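Local coordinates for Alr3790 protein (Anabaena sp., PDB 3HIX) that is of unknown function but carries a rhodanese-like domain, a fold best known from sulfurtransferases and related to certain phosphatases, at residues 34-37 with 43-46; 36-41 with 65-70. One frame throughout, in Å; residues are numbered along the deposited sequence.

In the fold
Both contacts start from the chain that leaves edge strand 34-35 and leads into helix 41-48. Their segments overlap at M36 and P37, which touch the partner segment only in contact 1. Their centres lie about 8 Å apart. Contact 1 is local: it folds helix 41-48 back against the strand it follows. Contact 2 is longer in range and sets the turn before that helix, and its first residue, against helix 62-74. Each is partly buried, with two buried residues and one exposed. The chemistry differs. In contact 1 the selenomethionine M36 and A45 are buried, and the exposed R44 adds a weak bond to a backbone carbonyl. Contact 2 is apolar, with no hydrogen bond across it and a glutamine at its exposed side.

Contact 1: 34-37 with 43-46; sequences MAMP and DRAS
The apolar part of this contact is M36 packed on R44 and A45. M36 is a selenomethionine. Its CG is anti to the carbonyl carbon (chi1 -82°) and the chain beyond is extended, which carries the selenium to the helix backbone. There M36 SE lies 3.6 Å from A45 N and 3.8 Å from R44 CB. A45 CB meets the same selenium, M36 SE, at 4.0 Å. The terminal M36 CE reaches the carbonyl of R44, 3.9 Å from R44 O. M36 and R44 run alongside each other in opposite directions, with M36 CG 4.0 Å from R44 CD.

These contacts join edge strand 34-35 of the parallel sheet, and the loop after it, to helix 41-48, the next helix in the rhodanese-like alpha/beta fold. On the strand side, M36 also touches L17 of the neighbouring strand 15-18, so its side chain lies between sheet and helix.

The polar part is a single weak hydrogen bond. R44 stretches back over the loop with its chain extended from CG to NE. R44 NH1 donates to A35 O at 2.9 Å, but the N-H...O angle is only 124°. The oxygen sits at the edge of the guanidinium, near its plane. P37 CD approaches the same group obliquely, 3.5 Å from R44 NH1. A35 itself touches R22 and Y25 of helix 22-26.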
loop_
_atom_site.group_PDB
_atom_site.type_symbol
_atom_site.label_atom_id
_atom_site.label_comp_id
_atom_site.label_asym_id
_atom_site.label_seq_id
_atom_site.Cartn_x
_atom_site.Cartn_y
_atom_site.Cartn_z
HETATM N N MSE A 34 -0.644 -4.256 4.038
HETATM C CA MSE A 34 -2.049 -4.594 3.845
HETATM C C MSE A 34 -2.489 -4.284 2.421
HETATM O O MSE A 34 -2.080 -3.272 1.842
HETATM C CB MSE A 34 -2.923 -3.790 4.799
HETATM C CG MSE A 34 -2.504 -3.854 6.247
HETATM SE SE MSE A 34 -3.701 -2.750 7.289
HETATM C CE MSE A 34 -5.278 -3.852 7.156
ATOM N N ALA A 35 -3.327 -5.153 1.868
ATOM C CA ALA A 35 -3.850 -4.966 0.521
ATOM C C ALA A 35 -4.998 -3.956 0.544
ATOM O O ALA A 35 -6.054 -4.213 1.112
ATOM C CB ALA A 35 -4.347 -6.282 -0.037
HETATM N N MSE A 36 -4.789 -2.808 -0.078
HETATM C CA MSE A 36 -5.835 -1.799 -0.130
HETATM C C MSE A 36 -5.783 -1.081 -1.463
HETATM O O MSE A 36 -5.314 0.041 -1.558
HETATM C CB MSE A 36 -5.688 -0.811 1.031
HETATM C CG MSE A 36 -6.290 -1.339 2.360
HETATM SE SE MSE A 36 -6.483 0.064 3.700
HETATM C CE MSE A 36 -6.823 -1.028 5.250
ATOM N N PRO A 37 -6.253 -1.746 -2.525
ATOM C CA PRO A 37 -6.273 -1.188 -3.877
ATOM C C PRO A 37 -6.944 0.191 -3.910
ATOM O O PRO A 37 -7.906 0.440 -3.183
ATOM C CB PRO A 37 -7.052 -2.239 -4.663
ATOM C CG PRO A 37 -6.691 -3.514 -3.955
ATOM C CD PRO A 37 -6.811 -3.109 -2.512
ATOM N N ASP A 43 -12.417 3.695 1.784
ATOM C CA ASP A 43 -13.381 2.893 2.539
ATOM C C ASP A 43 -12.700 1.977 3.544
ATOM O O ASP A 43 -12.982 2.024 4.741
ATOM C CB ASP A 43 -14.222 2.027 1.601
ATOM C CG ASP A 43 -15.219 2.829 0.807
ATOM O OD1 ASP A 43 -15.582 3.941 1.246
ATOM O OD2 ASP A 43 -15.657 2.334 -0.249
ATOM N N ARG A 44 -11.796 1.141 3.052
ATOM C CA ARG A 44 -11.100 0.202 3.920
ATOM C C ARG A 44 -10.276 0.855 5.027
ATOM O O ARG A 44 -10.341 0.429 6.182
ATOM C CB ARG A 44 -10.200 -0.712 3.094
ATOM C CG ARG A 44 -10.948 -1.636 2.158
ATOM C CD ARG A 44 -9.979 -2.600 1.509
ATOM N NE ARG A 44 -10.641 -3.526 0.596
ATOM C CZ ARG A 44 -10.000 -4.466 -0.090
ATOM N NH1 ARG A 44 -8.687 -4.597 0.038
ATOM N NH2 ARG A 44 -10.668 -5.276 -0.899
ATOM N N ALA A 45 -9.497 1.874 4.678
ATOM C CA ALA A 45 -8.680 2.563 5.670
ATOM C C ALA A 45 -9.553 3.247 6.721
ATOM O O ALA A 45 -9.230 3.242 7.910
ATOM C CB ALA A 45 -7.786 3.585 4.989
ATOM N N SER A 46 -10.659 3.835 6.281
ATOM C CA SER A 46 -11.567 4.521 7.198
ATOM C C SER A 46 -12.215 3.569 8.195
ATOM O O SER A 46 -12.535 3.960 9.314
ATOM C CB SER A 46 -12.665 5.248 6.415
ATOM O OG SER A 46 -12.115 6.238 5.567
#

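Contact 2: 36-41 with 65-70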
loop_
_atom_site.group_PDB
_atom_site.type_symbol
_atom_site.label_atom_id
_atom_site.label_comp_id
_atom_site.label_asym_id
_atom_site.label_seq_id
_atom_site.Cartn_x
_atom_site.Cartn_y
_atom_site.Cartn_z
HETATM N N MSE A 36 -4.789 -2.808 -0.078
HETATM C CA MSE A 36 -5.835 -1.799 -0.130
HETATM C C MSE A 36 -5.783 -1.081 -1.463
HETATM O O MSE A 36 -5.314 0.041 -1.558
HETATM C CB MSE A 36 -5.688 -0.811 1.031
HETATM C CG MSE A 36 -6.290 -1.339 2.360
HETATM SE SE MSE A 36 -6.483 0.064 3.700
HETATM C CE MSE A 36 -6.823 -1.028 5.250
ATOM N N PRO A 37 -6.253 -1.746 -2.525
ATOM C CA PRO A 37 -6.273 -1.188 -3.877
ATOM C C PRO A 37 -6.944 0.191 -3.910
ATOM O O PRO A 37 -7.906 0.440 -3.183
ATOM C CB PRO A 37 -7.052 -2.239 -4.663
ATOM C CG PRO A 37 -6.691 -3.514 -3.955
ATOM C CD PRO A 37 -6.811 -3.109 -2.512
ATOM N N ILE A 38 -6.424 1.069 -4.764
ATOM C CA ILE A 38 -6.922 2.436 -4.916
ATOM C C ILE A 38 -8.439 2.598 -4.848
ATOM O O ILE A 38 -8.947 3.429 -4.096
ATOM C CB ILE A 38 -6.427 3.054 -6.255
ATOM C CG1 ILE A 38 -5.021 3.636 -6.080
ATOM C CG2 ILE A 38 -7.387 4.138 -6.727
ATOM C CD1 ILE A 38 -4.982 4.931 -5.274
ATOM N N GLU A 39 -9.159 1.813 -5.638
ATOM C CA GLU A 39 -10.611 1.908 -5.677
ATOM C C GLU A 39 -11.328 1.729 -4.336
ATOM O O GLU A 39 -12.395 2.299 -4.138
ATOM C CB GLU A 39 -11.179 0.914 -6.692
ATOM C CG GLU A 39 -10.772 1.169 -8.141
ATOM C CD GLU A 39 -9.293 0.921 -8.400
ATOM O OE1 GLU A 39 -8.683 0.117 -7.660
ATOM O OE2 GLU A 39 -8.746 1.518 -9.355
ATOM N N ASP A 40 -10.758 0.948 -3.420
ATOM C CA ASP A 40 -11.395 0.729 -2.116
ATOM C C ASP A 40 -10.605 1.291 -0.940
ATOM O O ASP A 40 -10.977 1.102 0.213
ATOM C CB ASP A 40 -11.619 -0.764 -1.876
ATOM C CG ASP A 40 -12.765 -1.315 -2.686
ATOM O OD1 ASP A 40 -13.884 -0.772 -2.570
ATOM O OD2 ASP A 40 -12.548 -2.290 -3.435
ATOM N N LEU A 41 -9.526 2.000 -1.241
ATOM C CA LEU A 41 -8.657 2.560 -0.214
ATOM C C LEU A 41 -9.314 3.394 0.886
ATOM O O LEU A 41 -9.210 3.061 2.065
ATOM C CB LEU A 41 -7.558 3.379 -0.872
ATOM C CG LEU A 41 -6.555 4.042 0.068
ATOM C CD1 LEU A 41 -5.855 3.008 0.954
ATOM C CD2 LEU A 41 -5.560 4.796 -0.779
ATOM N N THR A 65 0.998 6.325 -6.334
ATOM C CA THR A 65 1.349 6.500 -4.928
ATOM C C THR A 65 0.821 7.852 -4.446
ATOM O O THR A 65 0.099 7.922 -3.456
ATOM C CB THR A 65 2.878 6.400 -4.743
ATOM O OG1 THR A 65 3.299 5.084 -5.122
ATOM C CG2 THR A 65 3.279 6.631 -3.300
ATOM N N SER A 66 1.156 8.918 -5.173
ATOM C CA SER A 66 0.702 10.266 -4.827
ATOM C C SER A 66 -0.814 10.343 -4.749
ATOM O O SER A 66 -1.360 10.966 -3.843
ATOM C CB SER A 66 1.191 11.286 -5.855
ATOM O OG SER A 66 2.565 11.550 -5.694
ATOM N N GLN A 67 -1.497 9.722 -5.708
ATOM C CA GLN A 67 -2.959 9.727 -5.703
ATOM C C GLN A 67 -3.483 9.150 -4.383
ATOM O O GLN A 67 -4.343 9.734 -3.732
ATOM C CB GLN A 67 -3.511 8.901 -6.869
ATOM C CG GLN A 67 -5.029 8.728 -6.818
ATOM C CD GLN A 67 -5.575 7.827 -7.918
ATOM O OE1 GLN A 67 -6.782 7.593 -7.996
ATOM N NE2 GLN A 67 -4.691 7.317 -8.768
ATOM N N ALA A 68 -2.954 7.997 -3.994
ATOM C CA ALA A 68 -3.369 7.345 -2.752
ATOM C C ALA A 68 -3.097 8.210 -1.513
ATOM O O ALA A 68 -3.945 8.326 -0.626
ATOM C CB ALA A 68 -2.663 5.990 -2.626
ATOM N N VAL A 69 -1.922 8.832 -1.451
ATOM C CA VAL A 69 -1.586 9.671 -0.303
ATOM C C VAL A 69 -2.527 10.866 -0.210
ATOM O O VAL A 69 -2.948 11.250 0.872
ATOM C CB VAL A 69 -0.140 10.193 -0.386
ATOM C CG1 VAL A 69 0.153 11.103 0.798
ATOM C CG2 VAL A 69 0.831 9.024 -0.395
ATOM N N ASN A 70 -2.844 11.460 -1.354
ATOM C CA ASN A 70 -3.741 12.609 -1.389
ATOM C C ASN A 70 -5.148 12.181 -0.944
ATOM O O ASN A 70 -5.806 12.885 -0.184
ATOM C CB ASN A 70 -3.756 13.215 -2.803
ATOM C CG ASN A 70 -2.449 13.926 -3.152
ATOM O OD1 ASN A 70 -2.131 14.129 -4.326
ATOM N ND2 ASN A 70 -1.694 14.318 -2.131
#
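I38 and L41 both reach toward A68, and the small A68 side chain receives their methyl ends. I38 CD1 is 3.7 Å from A68 CB. L41 CD2 is 3.6 Å from the same A68 CB. I38 CD1 also lies 3.8 Å from A68 CA, so this methyl rests on the helix backbone as well as on the methyl of A68. L41 CD2 leans toward the carbonyl side, 3.9 Å from A68 O. The short alanine lets the two backbones come close: I38 CA and A68 CA are 6.4 Å apart.

The two branches of I38 have different partners. CD1 meets A68 and also the side chain of Q67, while CG2, anti to the backbone N, meets Q67 OE1. The Q67 chain is extended and crosses I38 at a slant. Its amide oxygen OE1 is 3.7 Å from I38 CG2, and Q67 CD is 4.0 Å from I38 CD1. This is van der Waals contact, with no hydrogen bond across the two segments. Q67 is exposed, whereas A68 and L41 are buried, so the contact runs from the surface inward.

The chain turns from P37 into helix 41-48: D40 N bonds to P37 O and L41 N to I38 O. I38 and L41, three residues apart in this turn, both point toward helix 62-74.

The contact packs this turn and the start of helix 41-48 on helix 62-74 within the rhodanese-like alpha/beta fold. V19, in the loop after strand 15-18, touches both L41 and A68. Helix 62-74 adds Q64 against I38 and L72 against L41. Pointing away from the contact, V69 packs on V80 and E82 of edge strand 80-82.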